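Local coordinates for protein esterase LipW (Mycobacterium marinum, PDB 3QH4) that probably hydrolyses ester bonds, as an esterase of the alpha/beta-hydrolase fold, at residues 9-15 with 207-212; 191-195 with 288-292; 202-208 with 257-263. All coordinates share one frame; numbering follows the deposited sequence.

Interaction 1: residues 9-15 with 207-212; sequences PEAVDRL and EFRATP
Glu207 OE2 receives Arg14 NH1 at 2.8 Å in a salt bridge that ties the N-terminal segment 9-15 of this alpha/beta hydrolase to the end of helix 203-207 and the loop that follows. The oxygen lies near the guanidinium plane of Arg14, but the nitrogen meets it from above the carboxylate plane, about 41° out. Water 2 spans Arg14 NH2 and Glu207 OE1, which makes a second, water-mediated link between the same two groups. The bend at chi3 of Arg14 (70°) turns its guanidinium to the edge of the Phe208 ring, where Arg14 NH1 comes within 3.5 Å of Phe208 CE1. At the other end Glu10 N donates an almost straight bond to Ala210 O (2.8 Å, 173°), and Thr211 CA returns a CA-H...O contact to Glu10 O. The Glu10 side chain, extended beyond CG, lies along the Ala210 methyl, with Glu10 CD 3.5 Å from Ala210 CB. Pro212 packs on two apolar groups: Pro9 CB meets Pro212 CB at 3.7 Å, and Leu15 CD1 touches Pro212 CG. Water 1 joins the two segments once more, donating to Glu10 OE1 and Glu207 O while accepting from Ala210 N at 2.9 Å.

Interaction 2: residues 191-195 with 288-292; sequences LLHQP and HGFDS
The chain leaves strand 189-193 at Gln194, which has a positive phi, and faces the turn at Gly289, the N-cap residue of helix 290-293; the nearest CA atoms, those of Gln194 and His288, are 7.1 Å apart. CG of Gln194 sits between its backbone N and carbonyl carbon (chi1 56°), and the extended remainder lays the amide over one face of the His288 imidazole, with planes 15° apart. From there Gln194 OE1 accepts from Gly289 N at 2.9 Å, the donor tilted 17° from the carbonyl plane, while NE2 of the same amide bonds to Ser165 OG. The edge of His288 also meets the backbone just past the strand, His288 CE1 lying 3.3 Å from Gln194 O. Farther back, His193 NE2 donates to Asp291 OD1 at 2.8 Å, coming from well above the carboxylate plane, and His193 ND1 pairs with Thr253 OG1. Gln194 CG covers the centre of one His193 face, and the ring's edge points to the face of Phe290 in an offset edge-to-face pair, centroids 5.7 Å apart. Water 3 donates to Asp291 OD1 as well. His288 ND1 is bonded to Asp258 OD2 and NE2 to Ser166 OG, consistent with a Ser-His-Asp triad; bonds to Gly289 N and Ser165 OG fix the stacked Gln194 amide, consistent with limited rotation of the imidazole.

Interaction 3: residues 202-208 with 257-263; sequences TASRSEF and IDPFRDE
Ser204 OG is held by two bonds: it donates to Pro259 O at 2.8 Å and accepts from Asp262 N at 3.0 Å. Its chi1 of 61° puts OG between its own backbone N and carbonyl carbon, facing the start of helix 261-273. Asp262 answers with OD2, which takes Ser204 N at 2.9 Å from far above the carboxylate plane, while OD1 accepts Arg261 NE nearly along its C-O axis. Arg261 NH2 also forms a long, weak salt bridge of 3.5 Å with Glu207 OE1, the stronger partner of this carboxylate being Arg14; Glu207, Arg261 and Asp262 make one charged network. Water 4 connects Thr202 OG1, Pro259 O, Glu263 N and Glu263 OE2; Glu263 OE1 is bonded to Leu197 N. Beyond the polar centre, Ser204 CB lies over a face of the Arg261 guanidinium, whose NH1 reaches the edge of the Phe208 ring, 3.4 Å from Phe208 CE2. Ile257 CA makes a CH-pi contact with that ring, 4.2 Å from its centroid, and Phe208 CB packs on Pro259 CD. Asp258 OD1 accepts Phe260 N within a type I turn, and Asp258 OD2 faces His288 ND1. The loop after strand 250-255, carrying the Asp of a probable Ser-His-Asp triad as in alpha/beta hydrolases, is docked against helix 203-207.

Overall arrangement
Interactions 1 and 3 adjoin, with centres 11 Å apart, and share Glu207, Phe208 and water 2. Ile257 joins them: its CD1 packs on Arg14 NE at 3.7 Å, and its CG2 on Thr211 CG2. Interaction 3 in turn reaches interaction 2, 14 Å away between centres, through the probable hydrogen bond of 2.6 Å from His288 ND1 to Asp258 OD2, with Phe260 CD2 packed 3.6 Å from His288 CE1. The probable catalytic acid and histidine therefore sit in separate contacts, and Ser166 would complete the triad. Interaction 1, its centre about 16 Å from that of interaction 2, joins the N-terminal segment to the end of helix 203-207 and, through Ile257, to the loop that carries Asp258.

Interaction 1: residues 9-15 with 207-212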
loop_
_atom_site.group_PDB
_atom_site.type_symbol
_atom_site.label_atom_id
_atom_site.label_comp_id
_atom_site.label_asym_id
_atom_site.label_seq_id
_atom_site.Cartn_x
_atom_site.Cartn_y
_atom_site.Cartn_z
ATOM N N PRO A 9 -11.511 10.035 -18.981
ATOM C CA PRO A 9 -12.063 9.365 -17.787
ATOM C C PRO A 9 -13.552 9.531 -17.559
ATOM O O PRO A 9 -14.145 10.573 -17.933
ATOM C CB PRO A 9 -11.325 10.036 -16.615
ATOM C CG PRO A 9 -10.939 11.411 -17.145
ATOM C CD PRO A 9 -10.715 11.230 -18.656
ATOM N N GLU A 10 -14.135 8.527 -16.907
ATOM C CA GLU A 10 -15.554 8.568 -16.506
ATOM C C GLU A 10 -15.690 8.986 -15.070
ATOM O O GLU A 10 -14.747 8.846 -14.267
ATOM C CB GLU A 10 -16.259 7.213 -16.734
ATOM C CG GLU A 10 -16.271 6.776 -18.209
ATOM C CD GLU A 10 -16.885 5.394 -18.427
ATOM O OE1 GLU A 10 -17.494 4.845 -17.450
ATOM O OE2 GLU A 10 -16.747 4.883 -19.562
ATOM N N ALA A 11 -16.884 9.480 -14.748
ATOM C CA ALA A 11 -17.325 9.793 -13.377
ATOM C C ALA A 11 -16.598 10.992 -12.776
ATOM O O ALA A 11 -16.569 11.157 -11.555
ATOM C CB ALA A 11 -17.172 8.559 -12.430
ATOM N N VAL A 12 -16.035 11.850 -13.622
ATOM C CA VAL A 12 -15.282 12.992 -13.082
ATOM C C VAL A 12 -16.174 13.966 -12.309
ATOM O O VAL A 12 -15.694 14.657 -11.401
ATOM C CB VAL A 12 -14.421 13.700 -14.155
ATOM C CG1 VAL A 12 -13.477 12.693 -14.782
ATOM C CG2 VAL A 12 -15.278 14.384 -15.183
ATOM N N ASP A 13 -17.458 14.004 -12.653
ATOM C CA ASP A 13 -18.419 14.862 -11.966
ATOM C C ASP A 13 -18.593 14.452 -10.502
ATOM O O ASP A 13 -19.077 15.252 -9.688
ATOM C CB ASP A 13 -19.781 14.883 -12.695
ATOM C CG ASP A 13 -20.468 13.507 -12.763
ATOM O OD1 ASP A 13 -19.811 12.502 -13.103
ATOM O OD2 ASP A 13 -21.702 13.455 -12.481
ATOM N N ARG A 14 -18.206 13.208 -10.172
ATOM C CA ARG A 14 -18.387 12.709 -8.815
ATOM C C ARG A 14 -17.175 12.987 -7.937
ATOM O O ARG A 14 -17.151 12.599 -6.770
ATOM C CB ARG A 14 -18.736 11.219 -8.851
ATOM C CG ARG A 14 -20.162 11.044 -9.427
ATOM C CD ARG A 14 -20.549 9.625 -9.676
ATOM N NE ARG A 14 -20.748 8.854 -8.449
ATOM C CZ ARG A 14 -20.874 7.524 -8.459
ATOM N NH1 ARG A 14 -20.820 6.845 -9.624
ATOM N NH2 ARG A 14 -21.029 6.872 -7.318
ATOM N N LEU A 15 -16.182 13.683 -8.492
ATOM C CA LEU A 15 -14.960 14.013 -7.736
ATOM C C LEU A 15 -15.023 15.448 -7.293
ATOM O O LEU A 15 -15.612 16.287 -7.963
ATOM C CB LEU A 15 -13.711 13.841 -8.620
ATOM C CG LEU A 15 -13.501 12.451 -9.238
ATOM C CD1 LEU A 15 -12.248 12.398 -10.062
ATOM C CD2 LEU A 15 -13.444 11.412 -8.105
ATOM N N GLU A 207 -18.750 -0.617 -12.232
ATOM C CA GLU A 207 -19.223 0.757 -12.258
ATOM C C GLU A 207 -18.076 1.706 -12.606
ATOM O O GLU A 207 -18.235 2.646 -13.416
ATOM C CB GLU A 207 -19.771 1.139 -10.888
ATOM C CG GLU A 207 -20.267 2.581 -10.860
ATOM C CD GLU A 207 -20.918 2.982 -9.559
ATOM O OE1 GLU A 207 -20.771 2.273 -8.546
ATOM O OE2 GLU A 207 -21.524 4.087 -9.550
ATOM N N PHE A 208 -16.924 1.479 -11.968
ATOM C CA PHE A 208 -15.769 2.309 -12.181
ATOM C C PHE A 208 -14.775 1.645 -13.140
ATOM O O PHE A 208 -13.566 1.637 -12.901
ATOM C CB PHE A 208 -15.143 2.684 -10.837
ATOM C CG PHE A 208 -16.100 3.385 -9.915
ATOM C CD1 PHE A 208 -16.860 4.461 -10.369
ATOM C CD2 PHE A 208 -16.269 2.942 -8.607
ATOM C CE1 PHE A 208 -17.775 5.113 -9.512
ATOM C CE2 PHE A 208 -17.154 3.582 -7.740
ATOM C CZ PHE A 208 -17.919 4.662 -8.194
ATOM N N ARG A 209 -15.308 1.119 -14.249
ATOM C CA ARG A 209 -14.508 0.495 -15.272
ATOM C C ARG A 209 -13.562 1.509 -15.879
ATOM O O ARG A 209 -12.579 1.113 -16.509
ATOM C CB ARG A 209 -15.394 -0.106 -16.393
ATOM C CG ARG A 209 -16.326 0.921 -17.092
ATOM C CD ARG A 209 -17.323 0.259 -18.064
ATOM N NE ARG A 209 -18.411 -0.409 -17.323
ATOM C CZ ARG A 209 -19.503 -0.952 -17.882
ATOM N NH1 ARG A 209 -19.675 -0.967 -19.210
ATOM N NH2 ARG A 209 -20.435 -1.472 -17.102
ATOM N N ALA A 210 -13.840 2.811 -15.706
ATOM C CA ALA A 210 -13.080 3.817 -16.515
ATOM C C ALA A 210 -12.849 5.148 -15.831
ATOM O O ALA A 210 -12.667 6.197 -16.470
ATOM C CB ALA A 210 -13.754 3.999 -17.889
ATOM N N THR A 211 -12.832 5.090 -14.515
ATOM C CA THR A 211 -12.454 6.248 -13.719
ATOM C C THR A 211 -11.005 6.683 -14.002
ATOM O O THR A 211 -10.159 5.873 -14.440
ATOM C CB THR A 211 -12.593 5.897 -12.208
ATOM O OG1 THR A 211 -12.086 4.574 -11.961
ATOM C CG2 THR A 211 -14.054 5.958 -11.799
ATOM N N PRO A 212 -10.687 7.960 -13.706
ATOM C CA PRO A 212 -9.295 8.386 -13.822
ATOM C C PRO A 212 -8.381 7.694 -12.793
ATOM O O PRO A 212 -8.871 7.153 -11.801
ATOM C CB PRO A 212 -9.363 9.883 -13.526
ATOM C CG PRO A 212 -10.551 10.037 -12.591
ATOM C CD PRO A 212 -11.532 8.935 -12.984
HETATM O O HOH W 1 -16.382 4.055 -15.005
HETATM O O HOH W 2 -21.001 4.391 -6.588
#

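Interaction 2: residues 191-195 with 288-292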
loop_
_atom_site.group_PDB
_atom_site.type_symbol
_atom_site.label_atom_id
_atom_site.label_comp_id
_atom_site.label_asym_id
_atom_site.label_seq_id
_atom_site.Cartn_x
_atom_site.Cartn_y
_atom_site.Cartn_z
ATOM N N LEU A 191 -2.225 -1.574 8.465
ATOM C CA LEU A 191 -2.813 -0.347 7.908
ATOM C C LEU A 191 -2.920 -0.532 6.401
ATOM O O LEU A 191 -1.905 -0.696 5.711
ATOM C CB LEU A 191 -1.919 0.855 8.265
ATOM C CG LEU A 191 -2.419 2.230 7.823
ATOM C CD1 LEU A 191 -1.981 3.275 8.852
ATOM C CD2 LEU A 191 -1.868 2.555 6.430
ATOM N N LEU A 192 -4.156 -0.627 5.924
ATOM C CA LEU A 192 -4.418 -0.978 4.518
ATOM C C LEU A 192 -5.101 0.223 3.852
ATOM O O LEU A 192 -6.316 0.458 4.024
ATOM C CB LEU A 192 -5.300 -2.231 4.417
ATOM C CG LEU A 192 -4.865 -3.452 5.228
ATOM C CD1 LEU A 192 -5.896 -4.568 5.119
ATOM C CD2 LEU A 192 -3.494 -3.976 4.763
ATOM N N HIS A 193 -4.313 0.994 3.117
ATOM C CA HIS A 193 -4.887 2.108 2.364
ATOM C C HIS A 193 -5.292 1.697 0.949
ATOM O O HIS A 193 -4.479 1.161 0.188
ATOM C CB HIS A 193 -3.938 3.328 2.363
ATOM C CG HIS A 193 -4.452 4.483 1.557
ATOM N ND1 HIS A 193 -5.743 4.957 1.682
ATOM C CD2 HIS A 193 -3.848 5.268 0.629
ATOM C CE1 HIS A 193 -5.917 5.973 0.851
ATOM N NE2 HIS A 193 -4.788 6.173 0.192
ATOM N N GLN A 194 -6.551 2.001 0.624
ATOM C CA GLN A 194 -7.198 1.672 -0.659
ATOM C C GLN A 194 -6.688 0.321 -1.212
ATOM O O GLN A 194 -6.230 0.265 -2.363
ATOM C CB GLN A 194 -7.019 2.854 -1.661
ATOM C CG GLN A 194 -5.540 3.237 -1.878
ATOM C CD GLN A 194 -5.296 4.419 -2.781
ATOM O OE1 GLN A 194 -6.214 5.157 -3.137
ATOM N NE2 GLN A 194 -4.028 4.622 -3.141
ATOM N N PRO A 195 -6.788 -0.750 -0.398
ATOM C CA PRO A 195 -6.153 -2.037 -0.763
ATOM C C PRO A 195 -6.789 -2.789 -1.931
ATOM O O PRO A 195 -8.012 -2.778 -2.126
ATOM C CB PRO A 195 -6.279 -2.875 0.509
ATOM C CG PRO A 195 -7.574 -2.350 1.191
ATOM C CD PRO A 195 -7.482 -0.839 0.910
ATOM N N HIS A 288 -9.224 6.563 -6.700
ATOM C CA HIS A 288 -7.994 5.888 -6.288
ATOM C C HIS A 288 -6.781 6.800 -6.457
ATOM O O HIS A 288 -6.634 7.477 -7.482
ATOM C CB HIS A 288 -7.779 4.649 -7.152
ATOM C CG HIS A 288 -6.853 3.655 -6.535
ATOM N ND1 HIS A 288 -7.241 2.846 -5.494
ATOM C CD2 HIS A 288 -5.573 3.313 -6.826
ATOM C CE1 HIS A 288 -6.242 2.041 -5.161
ATOM N NE2 HIS A 288 -5.223 2.294 -5.969
ATOM N N GLY A 289 -5.928 6.820 -5.452
ATOM C CA GLY A 289 -4.670 7.543 -5.526
ATOM C C GLY A 289 -4.847 9.006 -5.159
ATOM O O GLY A 289 -3.936 9.793 -5.413
ATOM N N PHE A 290 -5.995 9.374 -4.553
ATOM C CA PHE A 290 -6.278 10.801 -4.251
ATOM C C PHE A 290 -5.178 11.493 -3.448
ATOM O O PHE A 290 -4.844 12.647 -3.729
ATOM C CB PHE A 290 -7.657 11.001 -3.587
ATOM C CG PHE A 290 -7.786 10.398 -2.191
ATOM C CD1 PHE A 290 -8.248 9.081 -2.043
ATOM C CD2 PHE A 290 -7.477 11.161 -1.040
ATOM C CE1 PHE A 290 -8.417 8.524 -0.774
ATOM C CE2 PHE A 290 -7.625 10.621 0.224
ATOM C CZ PHE A 290 -8.089 9.290 0.362
ATOM N N ASP A 291 -4.596 10.778 -2.488
ATOM C CA ASP A 291 -3.600 11.387 -1.612
ATOM C C ASP A 291 -2.243 11.532 -2.293
ATOM O O ASP A 291 -1.432 12.354 -1.841
ATOM C CB ASP A 291 -3.457 10.623 -0.298
ATOM C CG ASP A 291 -3.069 9.174 -0.531
ATOM O OD1 ASP A 291 -3.834 8.461 -1.210
ATOM O OD2 ASP A 291 -1.972 8.770 -0.083
ATOM N N SER A 292 -2.016 10.771 -3.374
ATOM C CA SER A 292 -0.835 10.951 -4.242
ATOM C C SER A 292 -1.029 12.086 -5.240
ATOM O O SER A 292 -0.085 12.879 -5.495
ATOM C CB SER A 292 -0.546 9.640 -4.991
ATOM O OG SER A 292 -0.203 8.626 -4.056
HETATM O O HOH W 3 -2.357 7.250 -3.168
#

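Interaction 3: residues 202-208 with 257-263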
loop_
_atom_site.group_PDB
_atom_site.type_symbol
_atom_site.label_atom_id
_atom_site.label_comp_id
_atom_site.label_asym_id
_atom_site.label_seq_id
_atom_site.Cartn_x
_atom_site.Cartn_y
_atom_site.Cartn_z
ATOM N N THR A 202 -16.434 -7.005 -8.634
ATOM C CA THR A 202 -17.453 -6.495 -7.743
ATOM C C THR A 202 -18.245 -5.490 -8.535
ATOM O O THR A 202 -17.880 -5.151 -9.699
ATOM C CB THR A 202 -16.831 -5.753 -6.583
ATOM O OG1 THR A 202 -16.025 -4.688 -7.126
ATOM C CG2 THR A 202 -15.942 -6.705 -5.790
ATOM N N ALA A 203 -19.330 -5.028 -7.921
ATOM C CA ALA A 203 -20.186 -4.032 -8.592
ATOM C C ALA A 203 -19.387 -2.753 -8.850
ATOM O O ALA A 203 -19.517 -2.142 -9.924
ATOM C CB ALA A 203 -21.374 -3.718 -7.740
ATOM N N SER A 204 -18.604 -2.313 -7.864
ATOM C CA SER A 204 -17.808 -1.094 -8.065
ATOM C C SER A 204 -16.700 -1.239 -9.118
ATOM O O SER A 204 -16.367 -0.262 -9.778
ATOM C CB SER A 204 -17.210 -0.546 -6.783
ATOM O OG SER A 204 -16.316 -1.492 -6.185
ATOM N N ARG A 205 -16.135 -2.440 -9.287
ATOM C CA ARG A 205 -15.164 -2.613 -10.375
ATOM C C ARG A 205 -15.776 -2.351 -11.748
ATOM O O ARG A 205 -15.143 -1.713 -12.604
ATOM C CB ARG A 205 -14.483 -3.998 -10.362
ATOM C CG ARG A 205 -13.417 -4.010 -11.456
ATOM C CD ARG A 205 -12.873 -5.359 -11.841
ATOM N NE ARG A 205 -12.216 -6.023 -10.713
ATOM C CZ ARG A 205 -11.543 -7.167 -10.855
ATOM N NH1 ARG A 205 -10.974 -7.723 -9.799
ATOM N NH2 ARG A 205 -11.423 -7.734 -12.071
ATOM N N SER A 206 -17.001 -2.835 -11.955
ATOM C CA SER A 206 -17.729 -2.602 -13.212
ATOM C C SER A 206 -18.204 -1.157 -13.321
ATOM O O SER A 206 -18.086 -0.514 -14.371
ATOM C CB SER A 206 -18.893 -3.601 -13.322
ATOM O OG SER A 206 -18.400 -4.957 -13.186
ATOM N N GLU A 207 -18.750 -0.617 -12.232
ATOM C CA GLU A 207 -19.223 0.757 -12.258
ATOM C C GLU A 207 -18.076 1.706 -12.606
ATOM O O GLU A 207 -18.235 2.646 -13.416
ATOM C CB GLU A 207 -19.771 1.139 -10.888
ATOM C CG GLU A 207 -20.267 2.581 -10.860
ATOM C CD GLU A 207 -20.918 2.982 -9.559
ATOM O OE1 GLU A 207 -20.771 2.273 -8.546
ATOM O OE2 GLU A 207 -21.524 4.087 -9.550
ATOM N N PHE A 208 -16.924 1.479 -11.968
ATOM C CA PHE A 208 -15.769 2.309 -12.181
ATOM C C PHE A 208 -14.775 1.645 -13.140
ATOM O O PHE A 208 -13.566 1.637 -12.901
ATOM C CB PHE A 208 -15.143 2.684 -10.837
ATOM C CG PHE A 208 -16.100 3.385 -9.915
ATOM C CD1 PHE A 208 -16.860 4.461 -10.369
ATOM C CD2 PHE A 208 -16.269 2.942 -8.607
ATOM C CE1 PHE A 208 -17.775 5.113 -9.512
ATOM C CE2 PHE A 208 -17.154 3.582 -7.740
ATOM C CZ PHE A 208 -17.919 4.662 -8.194
ATOM N N ILE A 257 -14.896 6.788 -5.097
ATOM C CA ILE A 257 -14.949 6.703 -6.579
ATOM C C ILE A 257 -13.753 5.882 -7.030
ATOM O O ILE A 257 -12.845 6.363 -7.714
ATOM C CB ILE A 257 -15.031 8.130 -7.260
ATOM C CG1 ILE A 257 -16.134 8.996 -6.628
ATOM C CG2 ILE A 257 -15.226 8.054 -8.820
ATOM C CD1 ILE A 257 -17.525 8.343 -6.642
ATOM N N ASP A 258 -13.808 4.601 -6.685
ATOM C CA ASP A 258 -12.614 3.752 -6.760
ATOM C C ASP A 258 -13.126 2.339 -7.040
ATOM O O ASP A 258 -13.977 1.829 -6.292
ATOM C CB ASP A 258 -11.874 3.833 -5.415
ATOM C CG ASP A 258 -10.546 3.037 -5.400
ATOM O OD1 ASP A 258 -10.430 2.005 -6.090
ATOM O OD2 ASP A 258 -9.620 3.431 -4.649
ATOM N N PRO A 259 -12.624 1.700 -8.105
ATOM C CA PRO A 259 -13.072 0.329 -8.359
ATOM C C PRO A 259 -12.873 -0.628 -7.177
ATOM O O PRO A 259 -13.629 -1.593 -7.077
ATOM C CB PRO A 259 -12.235 -0.093 -9.589
ATOM C CG PRO A 259 -10.922 0.724 -9.420
ATOM C CD PRO A 259 -11.494 2.084 -8.983
ATOM N N PHE A 260 -11.901 -0.375 -6.290
ATOM C CA PHE A 260 -11.641 -1.282 -5.165
ATOM C C PHE A 260 -12.551 -1.019 -3.967
ATOM O O PHE A 260 -12.476 -1.719 -2.978
ATOM C CB PHE A 260 -10.172 -1.203 -4.761
ATOM C CG PHE A 260 -9.252 -1.501 -5.907
ATOM C CD1 PHE A 260 -9.244 -2.769 -6.493
ATOM C CD2 PHE A 260 -8.445 -0.511 -6.423
ATOM C CE1 PHE A 260 -8.403 -3.015 -7.631
ATOM C CE2 PHE A 260 -7.625 -0.755 -7.523
ATOM C CZ PHE A 260 -7.603 -1.995 -8.114
ATOM N N ARG A 261 -13.456 -0.055 -4.091
ATOM C CA ARG A 261 -14.276 0.307 -2.932
ATOM C C ARG A 261 -15.076 -0.877 -2.394
ATOM O O ARG A 261 -15.130 -1.098 -1.190
ATOM C CB ARG A 261 -15.247 1.437 -3.315
ATOM C CG ARG A 261 -16.240 1.764 -2.180
ATOM C CD ARG A 261 -17.379 2.574 -2.753
ATOM N NE ARG A 261 -18.315 1.799 -3.573
ATOM C CZ ARG A 261 -19.071 2.356 -4.509
ATOM N NH1 ARG A 261 -18.926 3.650 -4.800
ATOM N NH2 ARG A 261 -19.959 1.633 -5.181
ATOM N N ASP A 262 -15.760 -1.615 -3.269
ATOM C CA ASP A 262 -16.629 -2.683 -2.717
ATOM C C ASP A 262 -15.853 -3.822 -2.065
ATOM O O ASP A 262 -16.280 -4.380 -1.044
ATOM C CB ASP A 262 -17.560 -3.239 -3.804
ATOM C CG ASP A 262 -18.654 -2.246 -4.196
ATOM O OD1 ASP A 262 -18.711 -1.113 -3.649
ATOM O OD2 ASP A 262 -19.449 -2.599 -5.087
ATOM N N GLU A 263 -14.710 -4.178 -2.639
ATOM C CA GLU A 263 -13.947 -5.269 -1.979
ATOM C C GLU A 263 -13.402 -4.788 -0.626
ATOM O O GLU A 263 -13.280 -5.561 0.308
ATOM C CB GLU A 263 -12.877 -5.841 -2.909
ATOM C CG GLU A 263 -11.718 -4.918 -3.241
ATOM C CD GLU A 263 -11.121 -5.265 -4.585
ATOM O OE1 GLU A 263 -9.940 -5.656 -4.604
ATOM O OE2 GLU A 263 -11.854 -5.187 -5.607
HETATM O O HOH W 4 -14.108 -3.774 -5.437
HETATM O O HOH W 5 -20.230 -5.371 -5.118
HETATM O O HOH W 6 -9.231 -6.175 -7.264
HETATM O O HOH W 7 -12.623 -6.794 -7.797
HETATM O O HOH W 8 -11.543 -4.256 -8.612
HETATM O O HOH W 2 -21.001 4.391 -6.588
#